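Local atomic coordinates of putative alpha KG dependent 2,4-D dioxygenase (PDB entry 5J92), a protein that probably acts as an iron(II)- and 2-oxoglutarate-dependent dioxygenase of the TfdA/TauD family, and binds an iron(II) ion. Residues A[155-160]-A[243-248]. Residues are numbered along the deposited sequence; the frame is centred on the assembly and turned at random.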
loop_
_atom_site.group_PDB
_atom_site.type_symbol
_atom_site.label_atom_id
_atom_site.label_comp_id
_atom_site.label_asym_id
_atom_site.label_seq_id
_atom_site.Cartn_x
_atom_site.Cartn_y
_atom_site.Cartn_z
ATOM N N ARG A 155 -13.326 -9.574 7.972
ATOM C CA ARG A 155 -14.212 -10.708 7.694
ATOM C C ARG A 155 -14.581 -10.740 6.217
ATOM O O ARG A 155 -14.483 -11.784 5.559
ATOM C CB ARG A 155 -15.483 -10.615 8.545
ATOM C CG ARG A 155 -15.259 -10.177 9.982
ATOM C CD ARG A 155 -16.556 -9.700 10.615
ATOM N NE ARG A 155 -17.128 -8.571 9.862
ATOM C CZ ARG A 155 -18.319 -8.023 10.096
ATOM N NH1 ARG A 155 -19.094 -8.485 11.079
ATOM N NH2 ARG A 155 -18.732 -6.993 9.352
ATOM N N ALA A 156 -15.028 -9.591 5.688
ATOM C CA ALA A 156 -15.361 -9.491 4.277
ATOM C C ALA A 156 -14.149 -9.805 3.411
ATOM O O ALA A 156 -14.266 -10.483 2.384
ATOM C CB ALA A 156 -15.895 -8.084 3.965
ATOM N N ALA A 157 -12.972 -9.323 3.816
ATOM C CA ALA A 157 -11.765 -9.611 3.052
ATOM C C ALA A 157 -11.474 -11.104 3.046
ATOM O O ALA A 157 -11.109 -11.670 2.009
ATOM C CB ALA A 157 -10.578 -8.834 3.625
ATOM N N TYR A 158 -11.609 -11.756 4.199
ATOM C CA TYR A 158 -11.412 -13.204 4.233
ATOM C C TYR A 158 -12.421 -13.900 3.329
ATOM O O TYR A 158 -12.059 -14.790 2.550
ATOM C CB TYR A 158 -11.509 -13.735 5.665
ATOM C CG TYR A 158 -11.385 -15.237 5.721
ATOM C CD1 TYR A 158 -10.144 -15.844 5.739
ATOM C CD2 TYR A 158 -12.512 -16.045 5.728
ATOM C CE1 TYR A 158 -10.019 -17.216 5.769
ATOM C CE2 TYR A 158 -12.402 -17.418 5.766
ATOM C CZ TYR A 158 -11.148 -17.996 5.789
ATOM O OH TYR A 158 -11.030 -19.360 5.809
ATOM N N ASP A 159 -13.693 -13.486 3.409
ATOM C CA ASP A 159 -14.752 -14.141 2.642
ATOM C C ASP A 159 -14.497 -14.056 1.148
ATOM O O ASP A 159 -14.843 -14.978 0.397
ATOM C CB ASP A 159 -16.113 -13.523 2.962
ATOM C CG ASP A 159 -16.575 -13.812 4.370
ATOM O OD1 ASP A 159 -16.001 -14.725 5.016
ATOM O OD2 ASP A 159 -17.521 -13.127 4.832
ATOM N N LYS A 160 -13.916 -12.953 0.691
ATOM C CA LYS A 160 -13.796 -12.706 -0.736
ATOM C C LYS A 160 -12.433 -13.116 -1.297
ATOM O O LYS A 160 -12.181 -12.894 -2.479
ATOM C CB LYS A 160 -14.065 -11.222 -1.024
ATOM C CG LYS A 160 -15.519 -10.795 -0.837
ATOM C CD LYS A 160 -16.520 -11.627 -1.620
ATOM C CE LYS A 160 -17.943 -11.044 -1.526
ATOM N NZ LYS A 160 -18.556 -11.043 -0.159
ATOM N N GLU A 243 -3.011 -5.272 0.587
ATOM C CA GLU A 243 -3.553 -4.540 -0.551
ATOM C C GLU A 243 -4.956 -5.027 -0.866
ATOM O O GLU A 243 -5.871 -4.223 -1.085
ATOM C CB GLU A 243 -2.660 -4.683 -1.783
ATOM C CG GLU A 243 -3.271 -4.013 -3.039
ATOM C CD GLU A 243 -2.421 -4.161 -4.301
ATOM O OE1 GLU A 243 -1.283 -4.673 -4.207
ATOM O OE2 GLU A 243 -2.885 -3.738 -5.388
ATOM N N PHE A 244 -5.149 -6.346 -0.856
ATOM C CA PHE A 244 -6.459 -6.901 -1.174
ATOM C C PHE A 244 -7.509 -6.444 -0.166
ATOM O O PHE A 244 -8.579 -5.952 -0.549
ATOM C CB PHE A 244 -6.389 -8.432 -1.217
ATOM C CG PHE A 244 -7.727 -9.071 -1.474
ATOM C CD1 PHE A 244 -8.196 -9.213 -2.771
ATOM C CD2 PHE A 244 -8.524 -9.483 -0.420
ATOM C CE1 PHE A 244 -9.456 -9.779 -3.021
ATOM C CE2 PHE A 244 -9.780 -10.042 -0.653
ATOM C CZ PHE A 244 -10.242 -10.196 -1.959
ATOM N N ALA A 245 -7.191 -6.545 1.131
ATOM C CA ALA A 245 -8.163 -6.320 2.197
ATOM C C ALA A 245 -8.500 -4.849 2.411
ATOM O O ALA A 245 -9.426 -4.549 3.175
ATOM C CB ALA A 245 -7.658 -6.932 3.510
ATOM N N THR A 246 -7.758 -3.926 1.809
ATOM C CA THR A 246 -8.040 -2.510 1.972
ATOM C C THR A 246 -8.570 -1.877 0.688
ATOM O O THR A 246 -8.599 -0.646 0.571
ATOM C CB THR A 246 -6.797 -1.783 2.492
ATOM O OG1 THR A 246 -5.682 -2.029 1.629
ATOM C CG2 THR A 246 -6.456 -2.297 3.899
ATOM N N GLN A 247 -8.988 -2.698 -0.271
ATOM C CA GLN A 247 -9.699 -2.184 -1.425
ATOM C C GLN A 247 -11.005 -1.543 -0.971
ATOM O O GLN A 247 -11.555 -1.914 0.071
ATOM C CB GLN A 247 -9.996 -3.312 -2.415
ATOM C CG GLN A 247 -8.824 -3.735 -3.275
ATOM C CD GLN A 247 -9.202 -4.887 -4.172
ATOM O OE1 GLN A 247 -9.474 -4.691 -5.352
ATOM N NE2 GLN A 247 -9.248 -6.099 -3.612
ATOM N N PRO A 248 -11.543 -0.593 -1.748
ATOM C CA PRO A 248 -12.697 0.193 -1.259
ATOM C C PRO A 248 -13.911 -0.646 -0.880
ATOM O O PRO A 248 -14.659 -0.268 0.036
ATOM C CB PRO A 248 -12.999 1.150 -2.428
ATOM C CG PRO A 248 -12.257 0.587 -3.606
ATOM C CD PRO A 248 -11.056 -0.122 -3.055
#
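Phe244 of helix 231-245 meets Ala157 of helix 154-159 and the neighbouring Lys160. Its CB leads toward the other segment. A chi1 of 177° places CG anti to the backbone N. Phe244 CE2 and Phe244 CZ, at the far end of the ring, make its closest contacts. Phe244 CD2 only grazes Ala157 O, at 4.2 Å. Phe244 CE2 comes closer, 3.4 Å from the same Ala157 O, which lies at the ring edge, near the ring plane. Phe244 CZ approaches Lys160 O at 3.4 Å, and this oxygen sits oblique to the ring. Phe244 CZ also lies 4.1 Å from Lys160 CB, while the rest of that lysine chain turns away. Phe244 CE1, on the other flank, skirts Lys160 O.

Beside the ring, the two segments meet through two small methyl groups. Ala157 CB and Ala245 CB are 3.5 Å apart, a close approach for two methyl carbons. The alanines bring the backbones close, with Ala157 CA and Ala245 CA 5.0 Å apart. Phe250 meets the Phe244 ring from the same chain.

On the backbone of the same residue, Phe244 O accepts two bonds that shape the turn at Gln247. One is from Gln247 N. The other is from Gln247 NE2, at 3.1 Å and nearly straight (166°). It uses a lone pair of the oxygen, within the plane of the carbonyl.

This is packing between helices 154-159 and 231-245, away from the iron site. No hydrogen bond crosses between the segments. Their contact is mostly van der Waals, with the edge C-H at Phe244 CE2, probably weakly positive, lying near Ala157 O.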